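Long-range contacts in PKS_KS domain-containing protein (Photorhabdus luminescens subsp. laumondii, PDB 6SMO), which probably acts as a beta-ketoacyl-[acyl-carrier-protein] synthase of the thiolase-like superfamily, and here holds a poly-beta-keto chain in its pocket: residues D133-E138 with P221-S226; T325-S330 with Y416-A421. All blocks are in the same frame, centred on the assembly; numbering follows the deposited sequence.

Contact 1. Residues D133-E138 with P221-S226. With LKZ (3,5,7,9,11-pentakis(oxidanylidene)dodecanal), chain H.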
ATOM      1  N   ASP B 133       4.475  -7.540  -8.756  1.00 41.90           N
ATOM      2  CA  ASP B 133       4.609  -8.599  -9.794  1.00 42.85           C
ATOM      3  C   ASP B 133       3.723  -9.794  -9.416  1.00 43.34           C
ATOM      4  O   ASP B 133       4.260 -10.909  -9.269  1.00 43.25           O
ATOM      5  CB  ASP B 133       6.076  -8.997  -9.980  1.00 43.92           C
ATOM      6  CG  ASP B 133       6.337  -9.859 -11.205  1.00 44.90           C
ATOM      7  OD1 ASP B 133       5.699  -9.607 -12.248  1.00 45.48           O
ATOM      8  OD2 ASP B 133       7.173 -10.777 -11.105  1.00 45.73           O
ATOM      9  N   ALA B 134       2.411  -9.567  -9.281  1.00 43.56           N
ATOM     10  CA  ALA B 134       1.394 -10.598  -8.964  1.00 43.62           C
ATOM     11  C   ALA B 134       1.291 -11.602 -10.119  1.00 43.57           C
ATOM     12  O   ALA B 134       1.063 -12.796  -9.839  1.00 44.04           O
ATOM     13  CB  ALA B 134       0.060  -9.951  -8.678  1.00 43.57           C
ATOM     14  N   ALA B 135       1.448 -11.132 -11.360  1.00 43.36           N
ATOM     15  CA  ALA B 135       1.455 -11.959 -12.591  1.00 43.49           C
ATOM     16  C   ALA B 135       2.541 -13.035 -12.476  1.00 43.54           C
ATOM     17  O   ALA B 135       2.233 -14.215 -12.739  1.00 43.72           O
ATOM     18  CB  ALA B 135       1.671 -11.086 -13.803  1.00 43.17           C
ATOM     19  N   GLY B 136       3.756 -12.633 -12.090  1.00 43.48           N
ATOM     20  CA  GLY B 136       4.913 -13.527 -11.880  1.00 43.97           C
ATOM     21  C   GLY B 136       4.680 -14.504 -10.739  1.00 44.38           C
ATOM     22  O   GLY B 136       5.112 -15.667 -10.865  1.00 44.46           O
ATOM     23  N   MET B 137       4.025 -14.050  -9.663  1.00 44.71           N
ATOM     24  CA  MET B 137       3.689 -14.870  -8.467  1.00 44.92           C
ATOM     25  C   MET B 137       2.626 -15.913  -8.837  1.00 46.18           C
ATOM     26  O   MET B 137       2.770 -17.076  -8.411  1.00 46.42           O
ATOM     27  CB  MET B 137       3.169 -13.996  -7.320  1.00 44.49           C
ATOM     28  CG  MET B 137       4.238 -13.118  -6.692  1.00 43.97           C
ATOM     29  SD  MET B 137       3.702 -12.331  -5.149  1.00 43.64           S
ATOM     30  CE  MET B 137       2.897 -10.860  -5.780  1.00 43.28           C
ATOM     31  N   GLU B 138       1.601 -15.505  -9.596  1.00 47.10           N
ATOM     32  CA  GLU B 138       0.490 -16.376 -10.067  1.00 48.41           C
ATOM     33  C   GLU B 138       1.051 -17.451 -11.008  1.00 49.89           C
ATOM     34  O   GLU B 138       0.712 -18.636 -10.817  1.00 50.01           O
ATOM     35  CB  GLU B 138      -0.579 -15.539 -10.774  1.00 48.23           C
ATOM     36  CG  GLU B 138      -1.773 -16.342 -11.263  1.00 48.61           C
ATOM     37  CD  GLU B 138      -2.585 -15.673 -12.359  1.00 48.97           C
ATOM     38  OE1 GLU B 138      -3.816 -15.863 -12.382  1.00 48.76           O
ATOM     39  OE2 GLU B 138      -1.982 -14.969 -13.194  1.00 49.43           O
ATOM     40  N   PRO B 221      -1.521  -5.363 -13.722  1.00 38.62           N
ATOM     41  CA  PRO B 221      -2.562  -6.241 -13.209  1.00 38.98           C
ATOM     42  C   PRO B 221      -3.435  -6.956 -14.238  1.00 39.50           C
ATOM     43  O   PRO B 221      -4.505  -7.323 -13.907  1.00 39.56           O
ATOM     44  CB  PRO B 221      -3.416  -5.200 -12.493  1.00 38.93           C
ATOM     45  CG  PRO B 221      -3.414  -4.041 -13.427  1.00 38.77           C
ATOM     46  CD  PRO B 221      -2.052  -4.064 -14.073  1.00 38.74           C
ATOM     47  N   LEU B 222      -2.983  -7.016 -15.483  1.00 39.92           N
ATOM     48  CA  LEU B 222      -3.762  -7.694 -16.532  1.00 40.44           C
ATOM     49  C   LEU B 222      -3.385  -9.164 -16.570  1.00 40.82           C
ATOM     50  O   LEU B 222      -2.892  -9.617 -17.574  1.00 40.98           O
ATOM     51  CB  LEU B 222      -3.494  -6.988 -17.852  1.00 40.65           C
ATOM     52  CG  LEU B 222      -3.869  -5.515 -17.847  1.00 40.67           C
ATOM     53  CD1 LEU B 222      -3.892  -4.966 -19.254  1.00 41.09           C
ATOM     54  CD2 LEU B 222      -5.201  -5.310 -17.168  1.00 40.38           C
ATOM     55  N   CYS B 223      -3.641  -9.848 -15.470  1.00 41.33           N
ATOM     56  CA  CYS B 223      -3.447 -11.296 -15.292  1.00 42.24           C
ATOM     57  C   CYS B 223      -4.767 -11.858 -14.782  1.00 42.02           C
ATOM     58  O   CYS B 223      -5.560 -11.117 -14.234  1.00 41.39           O
ATOM     59  CB  CYS B 223      -2.309 -11.615 -14.338  1.00 43.20           C
ATOM     60  SG  CYS B 223      -2.386 -10.785 -12.735  1.00 44.82           S
ATOM     61  N   PRO B 224      -5.041 -13.153 -14.953  1.00 42.39           N
ATOM     62  CA  PRO B 224      -6.332 -13.718 -14.553  1.00 42.55           C
ATOM     63  C   PRO B 224      -6.699 -13.526 -13.071  1.00 42.35           C
ATOM     64  O   PRO B 224      -7.855 -13.257 -12.793  1.00 41.73           O
ATOM     65  CB  PRO B 224      -6.179 -15.218 -14.852  1.00 42.88           C
ATOM     66  CG  PRO B 224      -5.112 -15.282 -15.921  1.00 42.99           C
ATOM     67  CD  PRO B 224      -4.166 -14.150 -15.588  1.00 42.58           C
ATOM     68  N   LEU B 225      -5.723 -13.683 -12.169  1.00 42.73           N
ATOM     69  CA  LEU B 225      -5.902 -13.552 -10.695  1.00 43.23           C
ATOM     70  C   LEU B 225      -6.409 -12.139 -10.373  1.00 43.00           C
ATOM     71  O   LEU B 225      -7.470 -12.034  -9.725  1.00 43.30           O
ATOM     72  CB  LEU B 225      -4.575 -13.893  -9.998  1.00 43.82           C
ATOM     73  CG  LEU B 225      -4.232 -13.157  -8.700  1.00 43.61           C
ATOM     74  CD1 LEU B 225      -5.313 -13.321  -7.640  1.00 43.86           C
ATOM     75  CD2 LEU B 225      -2.899 -13.648  -8.158  1.00 43.83           C
ATOM     76  N   SER B 226      -5.705 -11.105 -10.842  1.00 42.77           N
ATOM     77  CA  SER B 226      -6.021  -9.671 -10.597  1.00 42.33           C
ATOM     78  C   SER B 226      -7.386  -9.314 -11.201  1.00 42.06           C
ATOM     79  O   SER B 226      -8.206  -8.723 -10.476  1.00 41.52           O
ATOM     80  CB  SER B 226      -4.931  -8.776 -11.126  1.00 42.50           C
ATOM     81  OG  SER B 226      -5.267  -7.406 -10.956  1.00 42.63           O
TER
HETATM   82  C4  LKZ H 501      -6.303  -8.239  -6.184  1.00 56.67           C
HETATM   83  C5  LKZ H 501      -5.685  -7.499  -5.024  1.00 55.90           C
HETATM   84  C6  LKZ H 501      -4.912  -6.215  -5.343  1.00 54.13           C
HETATM   85  C7  LKZ H 501      -5.694  -5.033  -4.813  1.00 53.98           C
HETATM   86  C8  LKZ H 501      -5.103  -3.621  -4.918  1.00 53.57           C
HETATM   87  C10 LKZ H 501      -8.575   0.209  -5.699  1.00 50.39           C
HETATM   88  C22 LKZ H 501      -5.378  -9.383  -6.550  1.00 57.45           C
HETATM   89  C11 LKZ H 501      -7.776   0.522  -6.939  1.00 49.00           C
HETATM   90  O19 LKZ H 501      -8.221   0.363  -8.061  1.00 50.76           O
HETATM   91  C3  LKZ H 501      -7.612  -0.597  -4.848  1.00 51.25           C
HETATM   92  O23 LKZ H 501      -7.376  -0.264  -3.699  1.00 51.50           O
HETATM   93  C2  LKZ H 501      -6.860  -1.746  -5.532  1.00 52.69           C
HETATM   94  C9  LKZ H 501      -6.202  -2.646  -4.485  1.00 53.28           C
HETATM   95  O20 LKZ H 501      -6.595  -2.661  -3.335  1.00 54.56           O
HETATM   96  O21 LKZ H 501      -6.803  -5.204  -4.358  1.00 53.48           O
HETATM   97  O22 LKZ H 501      -5.789  -7.941  -3.892  1.00 56.92           O
HETATM   98  O24 LKZ H 501      -5.544 -10.518  -6.128  1.00 58.84           O
HETATM   99  C23 LKZ H 501      -4.231  -9.033  -7.478  1.00 57.56           C
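Glu138, in the first turns of helix 134-144, lays its side chain against Cys223, Pro224 and Leu225, where helix 224-233 begins. In this thiolase-like ketosynthase fold the two helix starts meet beside the polyketide pocket. The glutamate chain is extended, with CG anti to the backbone N (chi1 -179°), which carries the carboxylate across to the start of helix 224-233. Its CB lies 4.0 Å from Leu225 CD2, and CG passes alongside Leu225 CB, the two side chains sliding past each other in opposite directions. At the end, CD is near Leu225 CB, and the carboxylate divides its work. OE1 receives a weak, bent hydrogen bond from Leu225 N (2.9 Å, N-H...O angle 126°), a backbone N-H in the first turn of the helix. OE2 rests 3.3 Å from Pro224 CD and 3.6 Å from Cys223 CB. The stronger partner of OE1 is His118 of the Ketoacyl_synth_N domain-containing chain, so this buried acid also ties the helix start to the neighbouring subunit; a long, polar-tipped residue suits a place that needs both reach and an acceptor. Proline, which has no N-H to offer, fits the first turn of helix 224-233, directly after the N-cap residue Cys223. Small residues let the backbones close in: Ala135 CB is 4.1 Å from Cys223 CB, and Cys223 SG lies near Ala135 CA. On the pocket side, the other branch of Leu225 lies beside the ligand, with CD1 placed 3.2 Å from LKZ O24.

Contact 2. Residues T325-S330 with Y416-A421; sequences TVNYIS and YPIKTA
Asn327 uses both ends of its side-chain amide on the backbone of 416-421. Its ND2 donates to Pro417 O at 2.8 Å, a partner close to the amide plane, while OD1 accepts from Lys419 N at 3.1 Å in a fairly straight bond (N-H...O angle 163°). With CG set between the backbone N and the carbonyl carbon (chi1 69°), the amide is held toward the irregular stretch of chain leading into strand 420-427, and the two bonds fix its rotation; asparagine suits the place because one short group supplies donor and acceptor together. Backbone pairing is looser. Asn327 N makes a weak bond to Thr420 O, and the same oxygen takes a CA-H...O contact from Val326 CA at 3.4 Å. This is where parallel strands 326-330 and 420-427, neighbours in the mixed sheet of the thiolase-like fold, come together. Between hydroxyls, Thr420 OG1 gives a weak bond to Thr325 OG1, whose stronger partner is Ser322 O. Apolar side chains add further contacts. Thr420 CG2 lies 4.0 Å from Val326 CG2, while Ala421 CB meets the edge of the Tyr328 ring at CD2 and Ile418 CG2 touches Tyr328 CB. Tyr328, Ile418 and Ala421 also pack on helix 372-388, and the Tyr328 hydroxyl is bonded to Asn361. As ring against amide, Tyr416 slides past Asn327 in the opposite direction, its plane turned 49° from the amide, with Tyr416 CE2 3.5 Å from Asn327 ND2.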
ATOM      1  N   THR B 325      -8.783  29.939  -5.232  1.00 41.86           N
ATOM      2  CA  THR B 325      -7.825  29.942  -6.373  1.00 41.31           C
ATOM      3  C   THR B 325      -7.908  28.626  -7.158  1.00 39.75           C
ATOM      4  O   THR B 325      -7.348  28.582  -8.272  1.00 38.90           O
ATOM      5  CB  THR B 325      -6.389  30.195  -5.897  1.00 41.79           C
ATOM      6  OG1 THR B 325      -6.118  29.304  -4.814  1.00 42.27           O
ATOM      7  CG2 THR B 325      -6.156  31.625  -5.461  1.00 42.50           C
ATOM      8  N   VAL B 326      -8.569  27.600  -6.609  1.00 38.76           N
ATOM      9  CA  VAL B 326      -8.731  26.262  -7.259  1.00 38.30           C
ATOM     10  C   VAL B 326      -9.726  26.405  -8.418  1.00 38.50           C
ATOM     11  O   VAL B 326     -10.918  26.650  -8.137  1.00 40.02           O
ATOM     12  CB  VAL B 326      -9.188  25.185  -6.255  1.00 37.77           C
ATOM     13  CG1 VAL B 326      -9.400  23.838  -6.929  1.00 37.42           C
ATOM     14  CG2 VAL B 326      -8.223  25.047  -5.088  1.00 37.86           C
ATOM     15  N   ASN B 327      -9.255  26.253  -9.662  1.00 37.81           N
ATOM     16  CA  ASN B 327     -10.079  26.400 -10.895  1.00 37.50           C
ATOM     17  C   ASN B 327      -9.897  25.184 -11.817  1.00 37.46           C
ATOM     18  O   ASN B 327     -10.243  25.302 -13.006  1.00 37.59           O
ATOM     19  CB  ASN B 327      -9.769  27.715 -11.619  1.00 37.38           C
ATOM     20  CG  ASN B 327      -8.393  27.751 -12.253  1.00 37.05           C
ATOM     21  OD1 ASN B 327      -7.477  27.057 -11.819  1.00 36.94           O
ATOM     22  ND2 ASN B 327      -8.238  28.566 -13.284  1.00 36.91           N
ATOM     23  N   TYR B 328      -9.401  24.056 -11.296  1.00 37.16           N
ATOM     24  CA  TYR B 328      -9.297  22.768 -12.033  1.00 36.80           C
ATOM     25  C   TYR B 328      -9.046  21.614 -11.053  1.00 36.33           C
ATOM     26  O   TYR B 328      -8.270  21.793 -10.096  1.00 37.33           O
ATOM     27  CB  TYR B 328      -8.195  22.821 -13.093  1.00 36.76           C
ATOM     28  CG  TYR B 328      -7.903  21.481 -13.721  1.00 37.02           C
ATOM     29  CD1 TYR B 328      -8.835  20.860 -14.537  1.00 37.00           C
ATOM     30  CD2 TYR B 328      -6.716  20.812 -13.468  1.00 37.04           C
ATOM     31  CE1 TYR B 328      -8.589  19.619 -15.103  1.00 36.91           C
ATOM     32  CE2 TYR B 328      -6.455  19.572 -14.028  1.00 36.85           C
ATOM     33  CZ  TYR B 328      -7.393  18.973 -14.848  1.00 36.84           C
ATOM     34  OH  TYR B 328      -7.134  17.750 -15.397  1.00 36.70           O
ATOM     35  N   ILE B 329      -9.687  20.466 -11.302  1.00 35.51           N
ATOM     36  CA  ILE B 329      -9.597  19.230 -10.465  1.00 34.63           C
ATOM     37  C   ILE B 329      -9.396  18.022 -11.389  1.00 34.30           C
ATOM     38  O   ILE B 329     -10.262  17.794 -12.255  1.00 33.74           O
ATOM     39  CB  ILE B 329     -10.852  19.074  -9.578  1.00 34.52           C
ATOM     40  CG1 ILE B 329     -11.037  20.259  -8.626  1.00 34.59           C
ATOM     41  CG2 ILE B 329     -10.825  17.754  -8.821  1.00 34.19           C
ATOM     42  CD1 ILE B 329     -12.453  20.436  -8.127  1.00 34.89           C
ATOM     43  N   SER B 330      -8.294  17.287 -11.212  1.00 34.00           N
ATOM     44  CA  SER B 330      -8.023  15.973 -11.854  1.00 34.13           C
ATOM     45  C   SER B 330      -8.568  14.859 -10.953  1.00 34.44           C
ATOM     46  O   SER B 330      -7.785  14.298 -10.164  1.00 35.49           O
ATOM     47  CB  SER B 330      -6.553  15.787 -12.132  1.00 33.76           C
ATOM     48  OG  SER B 330      -6.295  14.492 -12.656  1.00 33.63           O
ATOM     49  N   TYR B 416      -7.491  26.156 -21.231  1.00 37.99           N
ATOM     50  CA  TYR B 416      -7.967  26.705 -19.934  1.00 38.17           C
ATOM     51  C   TYR B 416      -6.773  27.169 -19.103  1.00 37.46           C
ATOM     52  O   TYR B 416      -5.800  26.431 -18.957  1.00 36.16           O
ATOM     53  CB  TYR B 416      -8.792  25.657 -19.184  1.00 38.25           C
ATOM     54  CG  TYR B 416      -9.631  26.214 -18.064  1.00 39.30           C
ATOM     55  CD1 TYR B 416     -10.913  26.688 -18.298  1.00 39.89           C
ATOM     56  CD2 TYR B 416      -9.143  26.280 -16.769  1.00 39.79           C
ATOM     57  CE1 TYR B 416     -11.689  27.208 -17.275  1.00 40.51           C
ATOM     58  CE2 TYR B 416      -9.907  26.797 -15.735  1.00 40.30           C
ATOM     59  CZ  TYR B 416     -11.185  27.262 -15.987  1.00 40.58           C
ATOM     60  OH  TYR B 416     -11.941  27.772 -14.972  1.00 41.34           O
ATOM     61  N   PRO B 417      -6.804  28.397 -18.534  1.00 38.05           N
ATOM     62  CA  PRO B 417      -5.700  28.893 -17.716  1.00 38.40           C
ATOM     63  C   PRO B 417      -5.794  28.352 -16.281  1.00 38.60           C
ATOM     64  O   PRO B 417      -6.572  28.877 -15.504  1.00 39.14           O
ATOM     65  CB  PRO B 417      -5.872  30.418 -17.779  1.00 38.46           C
ATOM     66  CG  PRO B 417      -7.363  30.635 -17.988  1.00 38.41           C
ATOM     67  CD  PRO B 417      -7.901  29.373 -18.635  1.00 38.19           C
ATOM     68  N   ILE B 418      -5.009  27.313 -15.978  1.00 38.97           N
ATOM     69  CA  ILE B 418      -4.987  26.621 -14.655  1.00 39.08           C
ATOM     70  C   ILE B 418      -4.049  27.396 -13.723  1.00 39.86           C
ATOM     71  O   ILE B 418      -2.866  27.559 -14.083  1.00 40.21           O
ATOM     72  CB  ILE B 418      -4.556  25.145 -14.802  1.00 38.73           C
ATOM     73  CG1 ILE B 418      -5.412  24.394 -15.826  1.00 38.52           C
ATOM     74  CG2 ILE B 418      -4.564  24.443 -13.450  1.00 38.40           C
ATOM     75  CD1 ILE B 418      -4.763  23.141 -16.370  1.00 38.22           C
ATOM     76  N   LYS B 419      -4.568  27.857 -12.578  1.00 40.13           N
ATOM     77  CA  LYS B 419      -3.782  28.505 -11.492  1.00 40.27           C
ATOM     78  C   LYS B 419      -3.412  27.436 -10.457  1.00 38.94           C
ATOM     79  O   LYS B 419      -2.244  26.995 -10.458  1.00 38.71           O
ATOM     80  CB  LYS B 419      -4.567  29.665 -10.865  1.00 41.56           C
ATOM     81  CG  LYS B 419      -4.251  31.043 -11.431  1.00 43.24           C
ATOM     82  CD  LYS B 419      -4.712  31.247 -12.858  1.00 44.44           C
ATOM     83  CE  LYS B 419      -4.256  32.569 -13.438  1.00 45.64           C
ATOM     84  NZ  LYS B 419      -4.753  32.763 -14.821  1.00 46.32           N
ATOM     85  N   THR B 420      -4.379  27.030  -9.626  1.00 37.59           N
ATOM     86  CA  THR B 420      -4.229  26.000  -8.564  1.00 36.57           C
ATOM     87  C   THR B 420      -5.040  24.762  -8.957  1.00 35.58           C
ATOM     88  O   THR B 420      -6.266  24.896  -9.128  1.00 35.17           O
ATOM     89  CB  THR B 420      -4.664  26.548  -7.198  1.00 36.74           C
ATOM     90  OG1 THR B 420      -3.956  27.765  -6.961  1.00 36.89           O
ATOM     91  CG2 THR B 420      -4.405  25.581  -6.064  1.00 36.81           C
ATOM     92  N   ALA B 421      -4.375  23.611  -9.090  1.00 35.03           N
ATOM     93  CA  ALA B 421      -4.974  22.323  -9.514  1.00 34.55           C
ATOM     94  C   ALA B 421      -5.071  21.372  -8.316  1.00 34.09           C
ATOM     95  O   ALA B 421      -4.125  21.336  -7.506  1.00 33.70           O
ATOM     96  CB  ALA B 421      -4.156  21.720 -10.629  1.00 34.52           C
TER

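From the N terminus the chain first builds strand 29-37, near the middle of the mixed sheet, and later strand 123-128, which leads into helix 134-144. Contact 1 closes a loop of 82 intervening residues when the chain, coming off strand 212-219, starts helix 224-233. Only afterwards does strand 326-330 open contact 2, whose loop of 85 residues closes on the way into strand 420-427. The loops are therefore in series, neither nested nor crossed. Their centres stand about 37 Å apart, on opposite sides of the chain's centre: contact 1 joins two helix starts beside the ligand, while contact 2 joins neighbouring strands toward the far end of the sheet.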